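Local coordinates for POU domain, class 6, transcription factor 1 (Homo sapiens, PDB 3D1N), which binds gene-regulatory DNA as a POU-family transcription factor, probably preferring a variant of the octamer motif, through a POU-specific domain and a homeodomain, at residues 3-8 and 59-64; 30-33 and 37-40; 116-121 and 139-144. The protein carries 2 engineered substitutions. All coordinates share one frame; numbering follows the deposited sequence.

In the fold
The three contacts sample both DNA-binding halves of the POU domain. Contacts 1 and 2 share the POU-specific domain, their centres about 17 Å apart, and meet directly: Leu64 CD2 lies 3.5 Å from the selenium of Met31, and Val63 CG1 packs on Tyr39 OH at 3.7 Å. Contact 3 belongs to the homeodomain, on the opposite side of the chain's centre, with its centre about 39 Å from that of contact 1 and about 31 Å from that of contact 2; neither is touched by it. Measured between nearest atoms, contact 2 lies about 3 Å and contact 3 about 4 Å from the bound DNA, whereas contact 1 stays back at about 11 Å.

Contact 1 (3-8 and 59-64); sequences MEEIRE and KLKPVL. Unlike the reference sequence in segment 3-8: Met3 (reference Leu).
Lys61 reaches across from helix 54-73 and lays its aliphatic chain against Ile6, with Glu5 beyond its far end. The touching branch of Ile6 is CG2, which lies 3.7 Å from Lys61 CG and 3.9 Å from Lys61 CE, so one methyl meets the lysine at two levels of its chain. That methyl stands anti to the carbonyl carbon of its own residue, beside the backbone N, and CG1 lies between the backbone N and the carbonyl carbon (chi1 58°). Lys61 starts with CG roughly opposite its backbone N and then bends at chi2 (-94°), a turn that carries the amine past Ile6 toward Glu5. The charged ends meet loosely: Glu5 OE2 and Lys61 NZ are 4.0 Å apart, a long salt bridge between side chains that cross at about a right angle. Lys61 NZ also lies 3.4 Å from Glu5 O, but the angle is too poor for a hydrogen bond. A weak, long ion pair with Glu65 gives the amine a second acidic neighbour.

The methyl contact rests on a close approach of the backbones, 6.9 Å between Ile6 CA and Lys61 CA. Ile6 N bonds to Met3 O at 2.9 Å near the beginning of its helix. On the other helix, Pro62 has no N-H to give to the preceding turn, in keeping with a kink there.

The burial is modest, 129 Å² in total. Lys61 also packs on Phe9, and its neighbour Leu64 packs on Phe9 and Phe13 of helix 4-18. The contact thus joins the beginning of helix 4-18 to the middle of helix 54-73, the first and last helices of the POU-specific domain, with Leu64 also meeting helices 41-49 and 24-31.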
loop_
_atom_site.group_PDB
_atom_site.type_symbol
_atom_site.label_atom_id
_atom_site.label_comp_id
_atom_site.label_asym_id
_atom_site.label_seq_id
_atom_site.Cartn_x
_atom_site.Cartn_y
_atom_site.Cartn_z
HETATM N N MSE K 3 -22.114 8.409 -21.934
HETATM C CA MSE K 3 -20.768 8.293 -21.361
HETATM C C MSE K 3 -20.606 8.504 -19.853
HETATM O O MSE K 3 -20.092 7.626 -19.164
HETATM C CB MSE K 3 -19.773 9.166 -22.131
HETATM C CG MSE K 3 -19.290 8.517 -23.417
HETATM SE SE MSE K 3 -19.076 6.575 -23.212
HETATM C CE MSE K 3 -17.887 6.536 -21.636
ATOM N N GLU K 4 -21.007 9.663 -19.344
ATOM C CA GLU K 4 -20.878 9.934 -17.915
ATOM C C GLU K 4 -21.775 8.982 -17.143
ATOM O O GLU K 4 -21.457 8.574 -16.026
ATOM C CB GLU K 4 -21.231 11.387 -17.593
ATOM C CG GLU K 4 -20.277 12.395 -18.202
ATOM C CD GLU K 4 -20.229 12.296 -19.714
ATOM O OE1 GLU K 4 -19.128 12.078 -20.264
ATOM O OE2 GLU K 4 -21.298 12.413 -20.352
ATOM N N GLU K 5 -22.896 8.626 -17.763
ATOM C CA GLU K 5 -23.808 7.627 -17.221
ATOM C C GLU K 5 -23.089 6.328 -16.876
ATOM O O GLU K 5 -23.530 5.578 -16.007
ATOM C CB GLU K 5 -24.929 7.343 -18.220
ATOM C CG GLU K 5 -26.244 8.028 -17.900
ATOM C CD GLU K 5 -27.235 7.088 -17.239
ATOM O OE1 GLU K 5 -28.053 7.564 -16.421
ATOM O OE2 GLU K 5 -27.193 5.875 -17.541
ATOM N N ILE K 6 -21.985 6.062 -17.567
ATOM C CA ILE K 6 -21.202 4.863 -17.299
ATOM C C ILE K 6 -19.793 5.200 -16.813
ATOM O O ILE K 6 -19.068 4.327 -16.342
ATOM C CB ILE K 6 -21.142 3.925 -18.526
ATOM C CG1 ILE K 6 -20.541 4.643 -19.736
ATOM C CG2 ILE K 6 -22.527 3.404 -18.862
ATOM C CD1 ILE K 6 -20.586 3.823 -21.016
ATOM N N ARG K 7 -19.412 6.467 -16.916
ATOM C CA ARG K 7 -18.108 6.902 -16.429
ATOM C C ARG K 7 -18.163 7.178 -14.930
ATOM O O ARG K 7 -17.156 7.073 -14.223
ATOM C CB ARG K 7 -17.639 8.147 -17.181
ATOM C CG ARG K 7 -16.372 8.766 -16.617
ATOM C CD ARG K 7 -15.900 9.929 -17.473
ATOM N NE ARG K 7 -15.272 9.484 -18.716
ATOM C CZ ARG K 7 -15.927 9.253 -19.852
ATOM N NH1 ARG K 7 -17.244 9.421 -19.911
ATOM N NH2 ARG K 7 -15.264 8.853 -20.931
ATOM N N GLU K 8 -19.349 7.527 -14.445
ATOM C CA GLU K 8 -19.508 7.820 -13.035
ATOM C C GLU K 8 -19.886 6.560 -12.275
ATOM O O GLU K 8 -19.536 6.414 -11.104
ATOM C CB GLU K 8 -20.543 8.923 -12.812
ATOM C CG GLU K 8 -20.390 9.633 -11.476
ATOM C CD GLU K 8 -19.028 10.297 -11.318
ATOM O OE1 GLU K 8 -18.582 10.478 -10.163
ATOM O OE2 GLU K 8 -18.404 10.637 -12.348
ATOM N N LYS K 59 -22.915 -2.760 -21.971
ATOM C CA LYS K 59 -23.456 -4.103 -21.782
ATOM C C LYS K 59 -23.265 -4.582 -20.347
ATOM O O LYS K 59 -24.182 -5.138 -19.746
ATOM C CB LYS K 59 -22.820 -5.097 -22.761
ATOM N N LEU K 60 -22.075 -4.358 -19.800
ATOM C CA LEU K 60 -21.739 -4.848 -18.469
ATOM C C LEU K 60 -22.431 -4.027 -17.387
ATOM O O LEU K 60 -23.001 -4.574 -16.437
ATOM C CB LEU K 60 -20.220 -4.820 -18.264
ATOM N N LYS K 61 -22.389 -2.710 -17.560
ATOM C CA LYS K 61 -22.881 -1.745 -16.572
ATOM C C LYS K 61 -24.162 -2.177 -15.848
ATOM O O LYS K 61 -24.251 -2.062 -14.629
ATOM C CB LYS K 61 -23.056 -0.373 -17.238
ATOM C CG LYS K 61 -22.969 0.828 -16.314
ATOM C CD LYS K 61 -24.342 1.258 -15.832
ATOM C CE LYS K 61 -24.346 2.726 -15.428
ATOM N NZ LYS K 61 -25.691 3.194 -14.986
ATOM N N PRO K 62 -25.155 -2.676 -16.600
ATOM C CA PRO K 62 -26.426 -3.142 -16.028
ATOM C C PRO K 62 -26.273 -4.302 -15.050
ATOM O O PRO K 62 -26.692 -4.189 -13.896
ATOM C CB PRO K 62 -27.208 -3.613 -17.258
ATOM C CG PRO K 62 -26.635 -2.833 -18.396
ATOM C CD PRO K 62 -25.183 -2.678 -18.075
ATOM N N VAL K 63 -25.697 -5.408 -15.512
ATOM C CA VAL K 63 -25.548 -6.593 -14.672
ATOM C C VAL K 63 -24.710 -6.289 -13.427
ATOM O O VAL K 63 -24.796 -6.985 -12.413
ATOM C CB VAL K 63 -24.962 -7.792 -15.469
ATOM C CG1 VAL K 63 -23.702 -7.382 -16.231
ATOM C CG2 VAL K 63 -24.699 -8.985 -14.549
ATOM N N LEU K 64 -23.907 -5.232 -13.503
ATOM C CA LEU K 64 -23.162 -4.783 -12.340
ATOM C C LEU K 64 -24.103 -4.298 -11.250
ATOM O O LEU K 64 -24.174 -4.901 -10.182
ATOM C CB LEU K 64 -22.160 -3.700 -12.718
ATOM C CG LEU K 64 -20.907 -4.335 -13.322
ATOM C CD1 LEU K 64 -19.734 -3.381 -13.263
ATOM C CD2 LEU K 64 -20.578 -5.638 -12.589
#

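Contact 2 (30-33 and 37-40); sequences AMTA and PAYS. Unlike the reference sequence in segment 30-33: Met31 (reference Leu).
Within the helix-turn-helix of the POU-specific domain, Thr32 and Ala33 leave helix 24-31 and meet Pro37 and Ala38 on the returning arm of the turn before helix 41-49. The nearest pair of CA atoms, Thr32 CA and Ala38 CA, is 4.5 Å apart. Two hydrogen bonds link the arms. Ala33 N donates to Pro37 O at 3.2 Å; the donor stands above the carbonyl plane, 38° out of it. The second is weak: Tyr39 N points to Thr32 OG1 at 3.4 Å. The threonine hydroxyl gets there by lying opposite its backbone N (chi1 -170°), which turns it across the turn toward the Ala38-Tyr39 peptide. Outside these bonds, Ala33 CB packs on Pro37 CD at 4.0 Å. The peptide before Pro37 is cis, probably helping to turn the chain.

The Tyr39 ring packs against Met31 and the backbone of Thr32. The selenium of Met31, a selenomethionine at a position that differs from the reference sequence, lies above the face of the phenol ring, 4.9 Å from its centroid and 24° off the normal. This is a Met-aromatic contact at some distance. Before that, Met31 CG meets Tyr39 CB at 4.0 Å, so the side chain climbs from the root of the ring onto its face. Thr32 CA sits at the ring edge, near its plane, 4.1 Å from Tyr39 CD1. Beyond the pair, Val63, Leu64 and Trp67 of helix 54-73 pack on Met31.

Ser40 takes the N-cap of helix 41-49, its OG bonded weakly to Ala43 N, and packs on a thymine base, while Ala38 packs on a phosphate. Residues 32-40 thus form the lengthened turn of the POU-specific helix-turn-helix, longer than the canonical one, which leads into the recognition helix 41-49.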
loop_
_atom_site.group_PDB
_atom_site.type_symbol
_atom_site.label_atom_id
_atom_site.label_comp_id
_atom_site.label_asym_id
_atom_site.label_seq_id
_atom_site.Cartn_x
_atom_site.Cartn_y
_atom_site.Cartn_z
ATOM N N ALA K 30 -17.688 -14.206 -7.419
ATOM C CA ALA K 30 -19.012 -14.526 -6.906
ATOM C C ALA K 30 -20.065 -14.300 -7.980
ATOM O O ALA K 30 -20.889 -15.172 -8.247
ATOM C CB ALA K 30 -19.321 -13.686 -5.685
HETATM N N MSE K 31 -20.024 -13.126 -8.599
HETATM C CA MSE K 31 -21.036 -12.748 -9.573
HETATM C C MSE K 31 -20.897 -13.524 -10.876
HETATM O O MSE K 31 -21.730 -13.400 -11.774
HETATM C CB MSE K 31 -21.011 -11.242 -9.832
HETATM C CG MSE K 31 -20.168 -10.807 -11.012
HETATM SE SE MSE K 31 -20.429 -8.898 -11.385
HETATM C CE MSE K 31 -22.395 -8.855 -11.603
ATOM N N THR K 32 -19.845 -14.328 -10.974
ATOM C CA THR K 32 -19.700 -15.237 -12.098
ATOM C C THR K 32 -20.925 -16.146 -12.138
ATOM O O THR K 32 -21.409 -16.594 -11.097
ATOM C CB THR K 32 -18.424 -16.071 -11.983
ATOM O OG1 THR K 32 -18.195 -16.769 -13.209
ATOM C CG2 THR K 32 -18.544 -17.068 -10.848
ATOM N N ALA K 33 -21.418 -16.409 -13.345
ATOM C CA ALA K 33 -22.752 -16.989 -13.566
ATOM C C ALA K 33 -23.206 -18.162 -12.675
ATOM O O ALA K 33 -24.246 -18.060 -12.027
ATOM C CB ALA K 33 -22.959 -17.320 -15.045
ATOM N N PRO K 37 -22.505 -15.923 -18.229
ATOM C CA PRO K 37 -21.116 -15.561 -18.508
ATOM C C PRO K 37 -20.285 -15.566 -17.235
ATOM O O PRO K 37 -20.775 -15.163 -16.178
ATOM C CB PRO K 37 -21.223 -14.110 -19.018
ATOM C CG PRO K 37 -22.692 -13.744 -18.962
ATOM C CD PRO K 37 -23.334 -14.725 -18.034
ATOM N N ALA K 38 -19.040 -16.014 -17.339
ATOM C CA ALA K 38 -18.110 -15.902 -16.228
ATOM C C ALA K 38 -17.664 -14.449 -16.114
ATOM O O ALA K 38 -17.739 -13.690 -17.086
ATOM C CB ALA K 38 -16.916 -16.814 -16.438
ATOM N N TYR K 39 -17.219 -14.058 -14.924
ATOM C CA TYR K 39 -16.683 -12.718 -14.735
ATOM C C TYR K 39 -15.370 -12.769 -13.968
ATOM O O TYR K 39 -15.347 -13.038 -12.772
ATOM C CB TYR K 39 -17.700 -11.830 -14.027
ATOM C CG TYR K 39 -18.900 -11.504 -14.882
ATOM C CD1 TYR K 39 -19.911 -12.434 -15.078
ATOM C CD2 TYR K 39 -19.020 -10.267 -15.497
ATOM C CE1 TYR K 39 -21.010 -12.141 -15.866
ATOM C CE2 TYR K 39 -20.115 -9.958 -16.282
ATOM C CZ TYR K 39 -21.109 -10.900 -16.463
ATOM O OH TYR K 39 -22.202 -10.597 -17.245
ATOM N N SER K 40 -14.272 -12.516 -14.667
ATOM C CA SER K 40 -12.953 -12.588 -14.055
ATOM C C SER K 40 -12.567 -11.278 -13.360
ATOM O O SER K 40 -13.199 -10.231 -13.559
ATOM C CB SER K 40 -11.903 -12.958 -15.102
ATOM O OG SER K 40 -11.436 -11.805 -15.784
#

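Contact 3 (116-121 and 139-144); sequences PLPTGQ and VWFSNR. Engineered in segment 139-144: Ser142 (natural residue Cys).
The loop 116-118 passes the side of helix 134-145 that carries Phe141, with Phe141 CA 7.4 Å from Pro116 CA and 7.3 Å from Leu117 CA. The contact itself is made by the Pro118 ring, the carbonyl of Pro116 and the ring of Phe141. Pro118 CG lies over the centre of the Phe141 ring, 4.0 Å from the centroid and only 9° off the normal, a well-centred CH-pi contact. Pro118 CD continues the overlap toward Phe141 CD2, again at 4.0 Å. Pro116 contributes its carbonyl: Pro116 O comes in obliquely, 3.3 Å from Phe141 CD2.

On the opposite face the neighbouring Trp140 brings CE3 over the centre, 3.8 Å above the plane of Phe141, so the phenyl group is held between the proline on one face and the edge of the indole on the other. Trp140 is in turn placed by an edge-to-face stack with Phe112 of helix 102-114. From helix 120-129, Met126 packs on both Pro118 and Phe141. Ser142, an engineered replacement for cysteine, points away from the proline segment and bonds through OG to Arg138 O.

Both segments also reach the DNA side: Leu117 and Trp140 pack on phosphates and Val139 on an adenine base. Thr119 caps the start of helix 120-129. Trp140 and Phe141 belong to the Trp-Phe-x-Asn-Arg signature of the homeodomain recognition helix; here Phe141 packs on the loop ahead of helix 120-129, while Trp140 meets helix 102-114 and the DNA backbone.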
loop_
_atom_site.group_PDB
_atom_site.type_symbol
_atom_site.label_atom_id
_atom_site.label_comp_id
_atom_site.label_asym_id
_atom_site.label_seq_id
_atom_site.Cartn_x
_atom_site.Cartn_y
_atom_site.Cartn_z
ATOM N N PRO K 116 18.336 -14.687 -12.179
ATOM C CA PRO K 116 17.277 -13.710 -11.886
ATOM C C PRO K 116 15.846 -14.233 -12.044
ATOM O O PRO K 116 15.141 -14.303 -11.039
ATOM C CB PRO K 116 17.556 -12.586 -12.889
ATOM C CG PRO K 116 19.030 -12.644 -13.078
ATOM C CD PRO K 116 19.378 -14.111 -13.048
ATOM N N LEU K 117 15.415 -14.577 -13.257
ATOM C CA LEU K 117 14.036 -15.042 -13.459
ATOM C C LEU K 117 13.951 -16.522 -13.844
ATOM O O LEU K 117 13.820 -16.853 -15.024
ATOM C CB LEU K 117 13.295 -14.169 -14.488
ATOM C CG LEU K 117 11.782 -13.990 -14.263
ATOM C CD1 LEU K 117 11.227 -12.811 -15.054
ATOM C CD2 LEU K 117 10.993 -15.265 -14.565
ATOM N N PRO K 118 14.009 -17.414 -12.837
ATOM C CA PRO K 118 13.987 -18.874 -13.002
ATOM C C PRO K 118 12.690 -19.409 -13.611
ATOM O O PRO K 118 11.825 -18.644 -14.042
ATOM C CB PRO K 118 14.127 -19.393 -11.561
ATOM C CG PRO K 118 14.723 -18.266 -10.801
ATOM C CD PRO K 118 14.146 -17.034 -11.421
ATOM N N THR K 119 12.571 -20.732 -13.637
ATOM C CA THR K 119 11.388 -21.396 -14.165
ATOM C C THR K 119 10.639 -22.086 -13.034
ATOM O O THR K 119 11.237 -22.461 -12.029
ATOM C CB THR K 119 11.763 -22.454 -15.225
ATOM O OG1 THR K 119 12.418 -23.560 -14.591
ATOM C CG2 THR K 119 12.686 -21.856 -16.278
ATOM N N GLY K 120 9.332 -22.257 -13.208
ATOM C CA GLY K 120 8.511 -22.928 -12.217
ATOM C C GLY K 120 9.067 -24.287 -11.847
ATOM O O GLY K 120 8.860 -24.774 -10.737
ATOM N N GLN K 121 9.783 -24.899 -12.784
ATOM C CA GLN K 121 10.388 -26.206 -12.559
ATOM C C GLN K 121 11.616 -26.115 -11.640
ATOM O O GLN K 121 11.743 -26.879 -10.681
ATOM C CB GLN K 121 10.747 -26.866 -13.897
ATOM N N VAL K 139 7.605 -16.062 -4.773
ATOM C CA VAL K 139 7.383 -14.653 -4.476
ATOM C C VAL K 139 8.636 -13.889 -4.037
ATOM O O VAL K 139 8.746 -12.687 -4.294
ATOM C CB VAL K 139 6.275 -14.473 -3.432
ATOM C CG1 VAL K 139 6.019 -12.988 -3.183
ATOM C CG2 VAL K 139 5.006 -15.176 -3.893
ATOM N N TRP K 140 9.575 -14.569 -3.378
ATOM C CA TRP K 140 10.836 -13.920 -3.021
ATOM C C TRP K 140 11.532 -13.408 -4.267
ATOM O O TRP K 140 12.066 -12.299 -4.285
ATOM C CB TRP K 140 11.783 -14.868 -2.296
ATOM C CG TRP K 140 13.065 -14.181 -1.866
ATOM C CD1 TRP K 140 13.323 -13.628 -0.644
ATOM C CD2 TRP K 140 14.246 -13.967 -2.656
ATOM N NE1 TRP K 140 14.589 -13.095 -0.620
ATOM C CE2 TRP K 140 15.177 -13.289 -1.841
ATOM C CE3 TRP K 140 14.609 -14.289 -3.966
ATOM C CZ2 TRP K 140 16.446 -12.924 -2.296
ATOM C CZ3 TRP K 140 15.872 -13.922 -4.416
ATOM C CH2 TRP K 140 16.771 -13.246 -3.583
ATOM N N PHE K 141 11.546 -14.236 -5.306
ATOM C CA PHE K 141 12.125 -13.825 -6.571
ATOM C C PHE K 141 11.264 -12.741 -7.174
ATOM O O PHE K 141 11.763 -11.670 -7.505
ATOM C CB PHE K 141 12.273 -15.007 -7.525
ATOM C CG PHE K 141 13.578 -15.736 -7.373
ATOM C CD1 PHE K 141 13.645 -16.931 -6.673
ATOM C CD2 PHE K 141 14.746 -15.212 -7.910
ATOM C CE1 PHE K 141 14.849 -17.592 -6.524
ATOM C CE2 PHE K 141 15.954 -15.869 -7.763
ATOM C CZ PHE K 141 16.005 -17.059 -7.070
ATOM N N SER K 142 9.970 -13.023 -7.293
ATOM C CA SER K 142 9.011 -12.036 -7.772
ATOM C C SER K 142 9.297 -10.670 -7.166
ATOM O O SER K 142 9.478 -9.685 -7.893
ATOM C CB SER K 142 7.586 -12.459 -7.417
ATOM O OG SER K 142 7.192 -13.611 -8.139
ATOM N N ASN K 143 9.347 -10.630 -5.833
ATOM C CA ASN K 143 9.606 -9.400 -5.094
ATOM C C ASN K 143 11.002 -8.842 -5.361
ATOM O O ASN K 143 11.132 -7.743 -5.895
ATOM C CB ASN K 143 9.366 -9.595 -3.592
ATOM N N ARG K 144 12.038 -9.601 -5.008
ATOM C CA ARG K 144 13.422 -9.163 -5.225
ATOM C C ARG K 144 13.649 -8.706 -6.667
ATOM O O ARG K 144 14.385 -7.750 -6.912
ATOM C CB ARG K 144 14.423 -10.260 -4.845
#